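Local coordinates for protein isocitrate dehydrogenase [NAD] subunit 1, mitochondrial (Saccharomyces cerevisiae, PDB 3BLX) that takes part in the citric acid cycle as one of two subunit types of an octameric, allosteric NAD-dependent isocitrate dehydrogenase, and also binds RNA, at residues A96-L101 / E130-E135; D102-V107 / A163-D168. All coordinates share one frame; numbering follows the deposited sequence.

Overall arrangement
Of the elements involved, helix 92-99 comes first along the chain and carries Arg98; a short turn then leads straight into strand 105-111, which runs antiparallel to strand 124-130. Contact 1 closes that excursion, joining Arg98 of helix 92-99 to the loop that leaves strand 124-130. Contact 2 reaches further, from the start of strand 105-111 to helix 156-172, which packs against the mixed sheet. Their segments alternate in sequence, 96-101, 102-107, 130-135, 163-168, which means the two closures cross instead of nesting. They also touch: Asn131 ND2 probably hydrogen-bonds Ile103 O (3.0 Å), and Thr132 of contact 1 packs on Tyr104 of contact 2.

Contact 1 (A96-L101 / E130-E135); sequences ALRKQL and ENTEGE
What is probably the substrate pocket, as in other isocitrate and isopropylmalate dehydrogenases, is the setting here: Arg98, a substrate-binding residue by similarity, reaches from helix 92-99 to Asn131 in the loop that follows strand 124-130. Arg98 takes hold of Asn131 side-on with two nitrogens, one for each of two oxygens. Arg98 NE donates to the backbone Asn131 O at 2.8 Å; the oxygen lies in the guanidinium plane, while NE is tilted somewhat out of the carbonyl plane. Arg98 NH2 gives its bond to Asn131 OD1, 2.9 Å away and nearly straight at 171°. The guanidinium and amide planes are steeply inclined, 63° apart. Asn131 presents its oxygen this way because CG lies anti to the backbone N (chi1 -172°), which swings the amide back towards the helix; its ND2 meanwhile donates to Ile103 O, fixing which way round the amide sits.

In this family such an arginine is expected to bind a carboxylate of the substrate, and the model is the apo form. Here the double grip on Asn131 holds the guanidinium against turning, helped by NH1 bonding to Gly89 O and by a cation-pi contact with Phe136. Arg129, the other substrate-binding arginine by similarity, lies two residues before Asn131, their side chains about 4 Å apart.

Alongside the arginine chain, Thr132 brings its methyl CG2 to 4.3 Å from Arg98 CG. The loop is itself braced by Glu130, whose carboxylate turns back on it: OE1 accepts from Thr132 N at 2.9 Å, met from above the carboxylate plane, while OE2 pairs with Thr132 OG1 at 2.7 Å through its syn lone pair, which is consistent with Glu130 acting from the second shell to shape the turn that carries Asn131 O.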
loop_
_atom_site.group_PDB
_atom_site.type_symbol
_atom_site.label_atom_id
_atom_site.label_comp_id
_atom_site.label_asym_id
_atom_site.label_seq_id
_atom_site.Cartn_x
_atom_site.Cartn_y
_atom_site.Cartn_z
ATOM N N ALA E 96 19.291 -12.650 -1.739
ATOM C CA ALA E 96 18.326 -12.217 -0.733
ATOM C C ALA E 96 18.448 -10.721 -0.433
ATOM O O ALA E 96 17.449 -10.013 -0.376
ATOM C CB ALA E 96 18.474 -13.031 0.507
ATOM N N LEU E 97 19.674 -10.250 -0.256
ATOM C CA LEU E 97 19.930 -8.840 -0.004
ATOM C C LEU E 97 19.471 -7.988 -1.166
ATOM O O LEU E 97 19.043 -6.859 -1.001
ATOM C CB LEU E 97 21.421 -8.584 0.239
ATOM C CG LEU E 97 21.934 -8.664 1.681
ATOM C CD1 LEU E 97 21.094 -9.562 2.521
ATOM C CD2 LEU E 97 23.363 -9.134 1.671
ATOM N N ARG E 98 19.552 -8.533 -2.359
ATOM C CA ARG E 98 19.214 -7.763 -3.535
ATOM C C ARG E 98 17.702 -7.845 -3.859
ATOM O O ARG E 98 17.087 -6.850 -4.200
ATOM C CB ARG E 98 20.140 -8.187 -4.679
ATOM C CG ARG E 98 19.482 -8.407 -5.995
ATOM C CD ARG E 98 20.338 -9.241 -6.918
ATOM N NE ARG E 98 21.744 -8.862 -6.856
ATOM C CZ ARG E 98 22.734 -9.733 -6.685
ATOM N NH1 ARG E 98 22.475 -11.029 -6.584
ATOM N NH2 ARG E 98 23.983 -9.307 -6.624
ATOM N N LYS E 99 17.099 -9.022 -3.718
ATOM C CA LYS E 99 15.661 -9.186 -4.003
ATOM C C LYS E 99 14.757 -8.745 -2.859
ATOM O O LYS E 99 13.739 -8.126 -3.103
ATOM C CB LYS E 99 15.278 -10.636 -4.360
ATOM C CG LYS E 99 16.141 -11.343 -5.392
ATOM C CD LYS E 99 15.927 -10.872 -6.805
ATOM C CE LYS E 99 16.755 -11.713 -7.798
ATOM N NZ LYS E 99 16.986 -11.007 -9.095
ATOM N N GLN E 100 15.110 -9.088 -1.625
ATOM C CA GLN E 100 14.254 -8.764 -0.494
ATOM C C GLN E 100 14.524 -7.391 0.098
ATOM O O GLN E 100 13.602 -6.725 0.544
ATOM C CB GLN E 100 14.350 -9.822 0.599
ATOM C CG GLN E 100 13.788 -11.158 0.208
ATOM C CD GLN E 100 13.837 -12.146 1.343
ATOM O OE1 GLN E 100 13.190 -11.947 2.373
ATOM N NE2 GLN E 100 14.611 -13.223 1.166
ATOM N N LEU E 101 15.778 -6.955 0.108
ATOM C CA LEU E 101 16.077 -5.678 0.746
ATOM C C LEU E 101 16.276 -4.574 -0.277
ATOM O O LEU E 101 16.439 -3.419 0.073
ATOM C CB LEU E 101 17.312 -5.795 1.619
ATOM C CG LEU E 101 17.217 -6.755 2.776
ATOM C CD1 LEU E 101 18.450 -6.524 3.614
ATOM C CD2 LEU E 101 15.915 -6.503 3.560
ATOM N N GLU E 130 25.690 -1.048 -10.389
ATOM C CA GLU E 130 24.287 -1.351 -10.240
ATOM C C GLU E 130 24.137 -2.806 -9.836
ATOM O O GLU E 130 24.771 -3.663 -10.420
ATOM C CB GLU E 130 23.557 -1.098 -11.566
ATOM C CG GLU E 130 22.069 -0.766 -11.419
ATOM C CD GLU E 130 21.206 -1.957 -10.967
ATOM O OE1 GLU E 130 21.402 -3.082 -11.498
ATOM O OE2 GLU E 130 20.328 -1.752 -10.082
ATOM N N ASN E 131 23.275 -3.078 -8.852
ATOM C CA ASN E 131 23.235 -4.401 -8.227
ATOM C C ASN E 131 21.888 -5.173 -8.288
ATOM O O ASN E 131 21.710 -6.172 -7.585
ATOM C CB ASN E 131 23.748 -4.284 -6.769
ATOM C CG ASN E 131 23.931 -5.636 -6.086
ATOM O OD1 ASN E 131 24.633 -6.531 -6.584
ATOM N ND2 ASN E 131 23.298 -5.790 -4.934
ATOM N N THR E 132 20.946 -4.757 -9.126
ATOM C CA THR E 132 19.660 -5.453 -9.116
ATOM C C THR E 132 19.184 -5.973 -10.471
ATOM O O THR E 132 18.183 -6.681 -10.545
ATOM C CB THR E 132 18.530 -4.596 -8.473
ATOM O OG1 THR E 132 18.410 -3.341 -9.152
ATOM C CG2 THR E 132 18.814 -4.332 -7.023
ATOM N N GLU E 133 19.935 -5.651 -11.517
ATOM C CA GLU E 133 19.496 -5.836 -12.894
ATOM C C GLU E 133 20.642 -6.420 -13.714
ATOM O O GLU E 133 21.673 -6.754 -13.164
ATOM C CB GLU E 133 19.199 -4.465 -13.461
ATOM C CG GLU E 133 17.996 -4.371 -14.254
ATOM C CD GLU E 133 17.648 -2.915 -14.515
ATOM O OE1 GLU E 133 16.445 -2.588 -14.402
ATOM O OE2 GLU E 133 18.577 -2.099 -14.800
ATOM N N GLY E 134 20.475 -6.487 -15.032
ATOM C CA GLY E 134 21.487 -7.044 -15.903
ATOM C C GLY E 134 21.828 -8.471 -15.520
ATOM O O GLY E 134 20.971 -9.360 -15.543
ATOM N N GLU E 135 23.088 -8.666 -15.158
ATOM C CA GLU E 135 23.604 -9.960 -14.727
ATOM C C GLU E 135 22.759 -10.593 -13.613
ATOM O O GLU E 135 22.568 -11.804 -13.577
ATOM C CB GLU E 135 25.065 -9.810 -14.274
ATOM C CG GLU E 135 25.763 -11.122 -13.953
ATOM C CD GLU E 135 27.285 -11.008 -13.905
ATOM O OE1 GLU E 135 27.868 -10.221 -14.689
ATOM O OE2 GLU E 135 27.897 -11.738 -13.089
#

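Contact 2 (D102-V107 / A163-D168)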
loop_
_atom_site.group_PDB
_atom_site.type_symbol
_atom_site.label_atom_id
_atom_site.label_comp_id
_atom_site.label_asym_id
_atom_site.label_seq_id
_atom_site.Cartn_x
_atom_site.Cartn_y
_atom_site.Cartn_z
ATOM N N ASP E 102 16.270 -4.938 -1.550
ATOM C CA ASP E 102 16.459 -3.971 -2.628
ATOM C C ASP E 102 17.729 -3.119 -2.457
ATOM O O ASP E 102 17.726 -1.909 -2.643
ATOM C CB ASP E 102 15.211 -3.100 -2.804
ATOM C CG ASP E 102 15.138 -2.434 -4.190
ATOM O OD1 ASP E 102 15.731 -2.962 -5.172
ATOM O OD2 ASP E 102 14.474 -1.374 -4.305
ATOM N N ILE E 103 18.822 -3.774 -2.098
ATOM C CA ILE E 103 20.110 -3.107 -1.973
ATOM C C ILE E 103 20.720 -3.028 -3.355
ATOM O O ILE E 103 21.134 -4.043 -3.913
ATOM C CB ILE E 103 21.013 -3.899 -1.040
ATOM C CG1 ILE E 103 20.446 -3.831 0.384
ATOM C CG2 ILE E 103 22.390 -3.342 -1.046
ATOM C CD1 ILE E 103 21.193 -4.674 1.382
ATOM N N TYR E 104 20.782 -1.826 -3.917
ATOM C CA TYR E 104 20.968 -1.673 -5.364
ATOM C C TYR E 104 22.274 -1.027 -5.781
ATOM O O TYR E 104 22.580 -0.892 -6.975
ATOM C CB TYR E 104 19.820 -0.840 -5.961
ATOM C CG TYR E 104 19.729 0.586 -5.443
ATOM C CD1 TYR E 104 18.859 0.918 -4.406
ATOM C CD2 TYR E 104 20.511 1.598 -5.983
ATOM C CE1 TYR E 104 18.776 2.215 -3.905
ATOM C CE2 TYR E 104 20.438 2.913 -5.482
ATOM C CZ TYR E 104 19.560 3.217 -4.455
ATOM O OH TYR E 104 19.460 4.516 -3.974
ATOM N N ALA E 105 23.050 -0.599 -4.809
ATOM C CA ALA E 105 24.260 0.128 -5.151
ATOM C C ALA E 105 25.451 -0.457 -4.428
ATOM O O ALA E 105 25.515 -0.424 -3.209
ATOM C CB ALA E 105 24.097 1.607 -4.808
ATOM N N ASN E 106 26.371 -1.024 -5.188
ATOM C CA ASN E 106 27.588 -1.547 -4.614
ATOM C C ASN E 106 28.712 -0.513 -4.813
ATOM O O ASN E 106 28.883 -0.014 -5.887
ATOM C CB ASN E 106 27.925 -2.933 -5.186
ATOM C CG ASN E 106 29.364 -3.367 -4.860
ATOM O OD1 ASN E 106 30.138 -3.763 -5.744
ATOM N ND2 ASN E 106 29.735 -3.266 -3.585
ATOM N N VAL E 107 29.420 -0.150 -3.750
ATOM C CA VAL E 107 30.487 0.828 -3.825
ATOM C C VAL E 107 31.795 0.170 -3.383
ATOM O O VAL E 107 31.840 -0.485 -2.352
ATOM C CB VAL E 107 30.261 1.982 -2.857
ATOM C CG1 VAL E 107 31.252 3.079 -3.138
ATOM C CG2 VAL E 107 28.859 2.505 -2.971
ATOM N N ALA E 163 22.252 6.341 -11.088
ATOM C CA ALA E 163 22.807 7.642 -11.463
ATOM C C ALA E 163 22.745 8.627 -10.297
ATOM O O ALA E 163 23.726 9.302 -9.991
ATOM C CB ALA E 163 22.063 8.213 -12.631
ATOM N N ARG E 164 21.582 8.729 -9.658
ATOM C CA ARG E 164 21.439 9.728 -8.614
ATOM C C ARG E 164 22.293 9.309 -7.451
ATOM O O ARG E 164 22.868 10.149 -6.747
ATOM C CB ARG E 164 19.980 9.917 -8.189
ATOM C CG ARG E 164 19.159 10.509 -9.311
ATOM C CD ARG E 164 17.752 10.880 -8.884
ATOM N NE ARG E 164 17.111 11.590 -9.984
ATOM C CZ ARG E 164 16.172 11.072 -10.764
ATOM N NH1 ARG E 164 15.707 9.835 -10.562
ATOM N NH2 ARG E 164 15.679 11.805 -11.745
ATOM N N PHE E 165 22.404 8.003 -7.257
ATOM C CA PHE E 165 23.235 7.521 -6.166
ATOM C C PHE E 165 24.683 7.955 -6.378
ATOM O O PHE E 165 25.327 8.482 -5.469
ATOM C CB PHE E 165 23.189 6.004 -6.032
ATOM C CG PHE E 165 24.073 5.502 -4.949
ATOM C CD1 PHE E 165 23.578 5.322 -3.667
ATOM C CD2 PHE E 165 25.423 5.275 -5.190
ATOM C CE1 PHE E 165 24.411 4.898 -2.642
ATOM C CE2 PHE E 165 26.269 4.855 -4.183
ATOM C CZ PHE E 165 25.759 4.666 -2.897
ATOM N N ALA E 166 25.181 7.713 -7.581
ATOM C CA ALA E 166 26.552 8.052 -7.937
ATOM C C ALA E 166 26.817 9.553 -7.807
ATOM O O ALA E 166 27.841 9.970 -7.243
ATOM C CB ALA E 166 26.878 7.582 -9.350
ATOM N N PHE E 167 25.900 10.373 -8.307
ATOM C CA PHE E 167 26.095 11.811 -8.240
ATOM C C PHE E 167 25.994 12.316 -6.823
ATOM O O PHE E 167 26.813 13.132 -6.407
ATOM C CB PHE E 167 25.120 12.524 -9.158
ATOM C CG PHE E 167 25.480 12.395 -10.604
ATOM C CD1 PHE E 167 26.685 12.901 -11.077
ATOM C CD2 PHE E 167 24.630 11.767 -11.487
ATOM C CE1 PHE E 167 27.025 12.800 -12.423
ATOM C CE2 PHE E 167 24.967 11.654 -12.836
ATOM C CZ PHE E 167 26.175 12.173 -13.301
ATOM N N ASP E 168 25.008 11.820 -6.072
ATOM C CA ASP E 168 24.875 12.207 -4.662
ATOM C C ASP E 168 26.109 11.854 -3.858
ATOM O O ASP E 168 26.422 12.514 -2.873
ATOM C CB ASP E 168 23.657 11.568 -4.022
ATOM C CG ASP E 168 22.352 12.244 -4.429
ATOM O OD1 ASP E 168 22.374 13.467 -4.731
ATOM O OD2 ASP E 168 21.300 11.551 -4.435
#
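Tyr104 is the first residue to touch Phe165 of helix 156-172, as the chain enters strand 105-111 of the mixed sheet, and the contact is one of helix against sheet; just before it, Asp102 forms a salt bridge to Arg161 of that helix. A classic beta bulge puts Tyr104 and Ala105 together opposite Phe262 of strand 258-262, both hydrogen-bonding to it through the backbone. The tyrosine ring turns its edge to Phe165, with Tyr104 CE2 at 4.2 Å from Phe165 CB, and Arg161 makes a cation-pi contact with the ring. Ala105 follows, pointing its methyl straight at Phe165, whose CG, anti to the backbone N (chi1 178°), extends the ring from helix to strand: Ala105 CB stands 3.7 Å from the ring centroid and only 2° off the ring normal, a CH-pi contact. An alanine in place of Phe165 would take away that face and is likely to leave the methyls of Ala105 and Val107 with a gap in front of them. Asn106 points away from the helix. Val107 turns back towards it on the same side of the strand as Ala105, and Ile128 of the adjacent strand 124-130 also touches Phe165. Val107 approaches the ring obliquely near its far end, its CG2 lying 3.7 Å from Phe165 CE2 and 3.8 Å from Phe165 CZ.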